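Putative glycoside hydrolase (Parabacteroides distasonis ATCC 8503, PDB 3GYC) is a putative glycoside hydrolase of a cellulase-like TIM-barrel family that probably cleaves glycosidic bonds in a carbohydrate not yet identified. Local coordinates at residues E305-V310 and L329-A334; Q41-L46 and L100-E105. One frame throughout, in Å; residues are numbered along the deposited sequence.

Contact 1: E305-V310 and L329-A334; sequences ECWGLV and LGTITA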
loop_
_atom_site.group_PDB
_atom_site.type_symbol
_atom_site.label_atom_id
_atom_site.label_comp_id
_atom_site.label_asym_id
_atom_site.label_seq_id
_atom_site.Cartn_x
_atom_site.Cartn_y
_atom_site.Cartn_z
ATOM N N GLU A 305 1.849 3.422 2.574
ATOM C CA GLU A 305 1.844 3.064 3.974
ATOM C C GLU A 305 2.966 3.869 4.652
ATOM O O GLU A 305 4.131 3.673 4.381
ATOM C CB GLU A 305 2.003 1.553 4.125
ATOM C CG GLU A 305 0.908 0.731 3.379
ATOM C CD GLU A 305 0.748 -0.692 3.969
ATOM O OE1 GLU A 305 0.740 -0.809 5.208
ATOM O OE2 GLU A 305 0.585 -1.685 3.217
ATOM N N CYS A 306 2.550 4.793 5.510
ATOM C CA CYS A 306 3.393 5.838 6.020
ATOM C C CYS A 306 2.527 6.686 6.953
ATOM O O CYS A 306 1.318 6.403 7.071
ATOM C CB CYS A 306 3.799 6.680 4.811
ATOM S SG CYS A 306 2.288 7.115 3.823
ATOM N N TRP A 307 3.090 7.679 7.660
ATOM C CA TRP A 307 4.517 7.982 7.740
ATOM C C TRP A 307 4.994 7.928 9.189
ATOM O O TRP A 307 6.197 8.017 9.437
ATOM C CB TRP A 307 4.855 9.417 7.247
ATOM C CG TRP A 307 4.584 9.711 5.783
ATOM C CD1 TRP A 307 3.501 10.327 5.285
ATOM C CD2 TRP A 307 5.432 9.419 4.672
ATOM N NE1 TRP A 307 3.581 10.406 3.921
ATOM C CE2 TRP A 307 4.770 9.873 3.522
ATOM C CE3 TRP A 307 6.682 8.811 4.537
ATOM C CZ2 TRP A 307 5.296 9.729 2.258
ATOM C CZ3 TRP A 307 7.210 8.672 3.284
ATOM C CH2 TRP A 307 6.512 9.127 2.157
ATOM N N GLY A 308 4.064 7.847 10.145
ATOM C CA GLY A 308 4.393 7.916 11.593
ATOM C C GLY A 308 4.329 6.591 12.323
ATOM O O GLY A 308 5.343 5.927 12.506
ATOM N N LEU A 309 3.119 6.207 12.732
ATOM C CA LEU A 309 2.892 4.949 13.408
ATOM C C LEU A 309 2.338 3.977 12.395
ATOM O O LEU A 309 1.593 4.361 11.478
ATOM C CB LEU A 309 1.935 5.110 14.612
ATOM C CG LEU A 309 2.620 5.242 15.974
ATOM C CD1 LEU A 309 3.421 6.513 16.107
ATOM C CD2 LEU A 309 1.616 5.124 17.126
ATOM N N VAL A 310 2.682 2.704 12.559
ATOM C CA VAL A 310 2.171 1.687 11.651
ATOM C C VAL A 310 0.673 1.372 11.942
ATOM O O VAL A 310 -0.162 1.381 11.029
ATOM C CB VAL A 310 3.025 0.386 11.714
ATOM C CG1 VAL A 310 2.494 -0.668 10.748
ATOM C CG2 VAL A 310 4.453 0.716 11.385
ATOM N N LEU A 329 4.727 16.053 7.897
ATOM C CA LEU A 329 6.157 16.182 7.658
ATOM C C LEU A 329 6.628 15.185 6.601
ATOM O O LEU A 329 7.317 15.559 5.637
ATOM C CB LEU A 329 6.948 16.004 8.952
ATOM C CG LEU A 329 8.461 16.016 8.802
ATOM C CD1 LEU A 329 8.933 17.378 8.309
ATOM C CD2 LEU A 329 9.146 15.668 10.122
ATOM N N GLY A 330 6.233 13.924 6.776
ATOM C CA GLY A 330 6.588 12.861 5.844
ATOM C C GLY A 330 6.152 13.200 4.435
ATOM O O GLY A 330 6.957 13.115 3.487
ATOM N N THR A 331 4.886 13.609 4.303
ATOM C CA THR A 331 4.303 13.923 2.999
ATOM C C THR A 331 5.060 15.023 2.262
ATOM O O THR A 331 5.482 14.821 1.129
ATOM C CB THR A 331 2.835 14.350 3.122
ATOM O OG1 THR A 331 2.088 13.326 3.784
ATOM C CG2 THR A 331 2.245 14.590 1.755
ATOM N N ILE A 332 5.225 16.167 2.938
ATOM C CA ILE A 332 5.913 17.329 2.383
ATOM C C ILE A 332 7.375 17.015 2.035
ATOM O O ILE A 332 7.878 17.473 1.008
ATOM C CB ILE A 332 5.782 18.558 3.350
ATOM C CG1 ILE A 332 4.313 19.051 3.363
ATOM C CG2 ILE A 332 6.693 19.679 2.926
ATOM C CD1 ILE A 332 4.030 20.089 4.479
ATOM N N THR A 333 8.045 16.222 2.868
ATOM C CA THR A 333 9.447 15.824 2.636
ATOM C C THR A 333 9.578 14.953 1.386
ATOM O O THR A 333 10.441 15.203 0.506
ATOM C CB THR A 333 10.045 15.049 3.866
ATOM O OG1 THR A 333 9.902 15.829 5.063
ATOM C CG2 THR A 333 11.524 14.717 3.654
ATOM N N ALA A 334 8.696 13.956 1.286
ATOM C CA ALA A 334 8.697 13.053 0.123
ATOM C C ALA A 334 8.375 13.825 -1.169
ATOM O O ALA A 334 9.080 13.700 -2.175
ATOM C CB ALA A 334 7.721 11.937 0.307
#
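Trp-307 lays one face of its indole on the backbone of Gly-330, a CH-pi contact in which Gly-330 CA stands 3.9 Å from the centroid of the five-membered ring, 17° off its normal. Gly-330 C follows over the middle of the indole, 3.7 Å from Trp-307 CE2, and Thr-331 N lies over the same face nearer the rim. Gly-330 has no side chain, and here the indole comes down onto the backbone of helix 321-337. Farther along, Ala-334 CB meets the six-membered ring obliquely, 3.6 Å from Trp-307 CH2. Behind the ring, Cys-306 CB backs the opposite face, across a cis peptide bond between Cys-306 and Trp-307. With CG beside its own backbone N (chi1 -64°), Trp-307 swings toward the helix, and a hydrogen bond from NE1 to Ala-344 O fixes the ring's rotation. Thr-331 OG1, hydrogen-bonded to Cys-327 O, lies 3.3 Å from Trp-307 NE1. Replacing Trp-307 by alanine is likely to open a gap over Gly-330 and leave Ala-344 O without its indole donor. The loop thus meets the helix by a buried aromatic face on peptide backbone, while the indole N-H serves the chain after strand 340-343.

Contact 2: Q41-L46 and L100-E105; sequences QVLDEL and LSKCKE
Leu-43 carries the apolar contact, splitting its two methyl groups between neighbouring residues of helix 95-105. Leu-43 CD1 presses against the base of the Lys-102 side chain, 3.4 Å from Lys-102 CB, tighter than usual for two carbons. The two side chains cross at about a right angle, and it is the aliphatic root of the lysine that is touched. Leu-43 CD2 reaches the thiol more loosely, 4.2 Å from Cys-103 SG. With CG beside the backbone N (chi1 -71°) the fork of Leu-43 faces the other helix, and chi2 of 170° turns CD1 to Lys-102 and CD2 to Cys-103.

No hydrogen bond joins the two segments directly; charged groups close the margin instead. Lys-102 NZ turns away from Leu-43 to form a salt bridge with Asp-40, one residue before 41-46, and Asp-44 OD1 pairs with Arg-106 just after 100-105.

Beneath the contact lies the parallel sheet: Leu-43 and Cys-103 both rest on Ile-54 of strand 53-57, Leu-43 also reaches Trp-22 of strand 17-23, and Cys-103 touches Val-110 of strand 109-113. Helices 39-48 and 95-105 thus pack side by side over these strands, as adjacent outer helices of a TIM barrel do.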
loop_
_atom_site.group_PDB
_atom_site.type_symbol
_atom_site.label_atom_id
_atom_site.label_comp_id
_atom_site.label_asym_id
_atom_site.label_seq_id
_atom_site.Cartn_x
_atom_site.Cartn_y
_atom_site.Cartn_z
ATOM N N GLN A 41 -20.556 7.926 -1.799
ATOM C CA GLN A 41 -20.351 8.918 -0.754
ATOM C C GLN A 41 -18.875 8.981 -0.330
ATOM O O GLN A 41 -18.337 10.079 -0.211
ATOM C CB GLN A 41 -21.245 8.672 0.460
ATOM C CG GLN A 41 -21.070 9.691 1.614
ATOM C CD GLN A 41 -21.266 11.147 1.206
ATOM O OE1 GLN A 41 -21.921 11.453 0.187
ATOM N NE2 GLN A 41 -20.727 12.068 2.026
ATOM N N VAL A 42 -18.230 7.833 -0.110
ATOM C CA VAL A 42 -16.830 7.880 0.358
ATOM C C VAL A 42 -15.857 8.300 -0.758
ATOM O O VAL A 42 -14.847 8.958 -0.481
ATOM C CB VAL A 42 -16.397 6.646 1.167
ATOM C CG1 VAL A 42 -17.338 6.501 2.366
ATOM C CG2 VAL A 42 -16.406 5.353 0.320
ATOM N N LEU A 43 -16.168 7.963 -2.010
ATOM C CA LEU A 43 -15.348 8.429 -3.121
ATOM C C LEU A 43 -15.560 9.979 -3.330
ATOM O O LEU A 43 -14.643 10.645 -3.720
ATOM C CB LEU A 43 -15.634 7.661 -4.386
ATOM C CG LEU A 43 -15.159 6.206 -4.430
ATOM C CD1 LEU A 43 -15.809 5.596 -5.714
ATOM C CD2 LEU A 43 -13.641 6.101 -4.413
ATOM N N ASP A 44 -16.734 10.517 -3.060
ATOM C CA ASP A 44 -16.962 11.973 -3.141
ATOM C C ASP A 44 -16.135 12.648 -2.037
ATOM O O ASP A 44 -15.520 13.655 -2.288
ATOM C CB ASP A 44 -18.445 12.331 -3.012
ATOM C CG ASP A 44 -19.286 11.873 -4.209
ATOM O OD1 ASP A 44 -18.720 11.542 -5.268
ATOM O OD2 ASP A 44 -20.543 11.917 -4.110
ATOM N N GLU A 45 -16.120 12.062 -0.841
ATOM C CA GLU A 45 -15.350 12.562 0.316
ATOM C C GLU A 45 -13.843 12.531 0.051
ATOM O O GLU A 45 -13.083 13.435 0.418
ATOM C CB GLU A 45 -15.701 11.762 1.568
ATOM C CG GLU A 45 -17.094 12.018 2.110
ATOM C CD GLU A 45 -17.495 11.118 3.312
ATOM O OE1 GLU A 45 -16.672 10.370 3.894
ATOM O OE2 GLU A 45 -18.695 11.128 3.665
ATOM N N LEU A 46 -13.402 11.448 -0.551
ATOM C CA LEU A 46 -12.034 11.271 -0.971
ATOM C C LEU A 46 -11.636 12.393 -1.964
ATOM O O LEU A 46 -10.602 13.000 -1.807
ATOM C CB LEU A 46 -11.879 9.901 -1.687
ATOM C CG LEU A 46 -10.450 9.534 -2.071
ATOM C CD1 LEU A 46 -9.624 9.431 -0.788
ATOM C CD2 LEU A 46 -10.340 8.291 -2.939
ATOM N N LEU A 100 -14.375 0.078 -9.569
ATOM C CA LEU A 100 -13.489 0.678 -10.560
ATOM C C LEU A 100 -14.237 1.639 -11.440
ATOM O O LEU A 100 -13.688 2.694 -11.754
ATOM C CB LEU A 100 -12.721 -0.359 -11.385
ATOM C CG LEU A 100 -11.752 -1.273 -10.652
ATOM C CD1 LEU A 100 -11.232 -2.377 -11.628
ATOM C CD2 LEU A 100 -10.549 -0.539 -9.976
ATOM N N SER A 101 -15.494 1.334 -11.812
ATOM C CA SER A 101 -16.285 2.258 -12.619
ATOM C C SER A 101 -16.553 3.576 -11.913
ATOM O O SER A 101 -16.577 4.665 -12.554
ATOM C CB SER A 101 -17.612 1.617 -13.011
ATOM O OG SER A 101 -17.352 0.426 -13.702
ATOM N N LYS A 102 -16.764 3.504 -10.603
ATOM C CA LYS A 102 -17.004 4.709 -9.807
ATOM C C LYS A 102 -15.719 5.547 -9.716
ATOM O O LYS A 102 -15.791 6.801 -9.744
ATOM C CB LYS A 102 -17.564 4.380 -8.415
ATOM C CG LYS A 102 -18.954 3.736 -8.461
ATOM C CD LYS A 102 -19.461 3.415 -7.053
ATOM C CE LYS A 102 -20.813 2.604 -7.114
ATOM N NZ LYS A 102 -21.972 3.288 -7.706
ATOM N N CYS A 103 -14.573 4.874 -9.647
ATOM C CA CYS A 103 -13.285 5.561 -9.713
ATOM C C CYS A 103 -13.095 6.267 -11.042
ATOM O O CYS A 103 -12.778 7.465 -11.074
ATOM C CB CYS A 103 -12.120 4.603 -9.435
ATOM S SG CYS A 103 -12.133 4.031 -7.720
ATOM N N LYS A 104 -13.386 5.569 -12.140
ATOM C CA LYS A 104 -13.228 6.127 -13.487
ATOM C C LYS A 104 -14.064 7.367 -13.687
ATOM O O LYS A 104 -13.618 8.328 -14.298
ATOM C CB LYS A 104 -13.604 5.092 -14.536
ATOM C CG LYS A 104 -13.465 5.545 -15.959
ATOM C CD LYS A 104 -13.729 4.364 -16.879
ATOM C CE LYS A 104 -13.544 4.719 -18.342
ATOM N NZ LYS A 104 -14.552 5.742 -18.756
ATOM N N GLU A 105 -15.289 7.317 -13.207
ATOM C CA GLU A 105 -16.232 8.408 -13.318
ATOM C C GLU A 105 -15.682 9.684 -12.700
ATOM O O GLU A 105 -16.010 10.739 -13.154
ATOM C CB GLU A 105 -17.542 8.031 -12.598
ATOM C CG GLU A 105 -18.550 9.138 -12.471
#

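How the contacts relate
From the N terminus, the chain leaves strand 17-23 and enters helix 39-48, the first partner of contact 2. It then runs through strand 53-57 and the small antiparallel pair 71-73 and 88-90 before helix 95-105 closes that contact, 54 residues on. Strands 109-113 through 301-303 follow before contact 1 opens in the loop after strand 301-303; helix 321-337 closes this shorter excursion, 19 residues on. The contacts neither nest nor cross, and their nearest atoms are about 13 Å apart. Contact 2 joins two outer helices in the early part of the barrel, whereas contact 1 fastens a late loop to the helix that leads into strand 340-343.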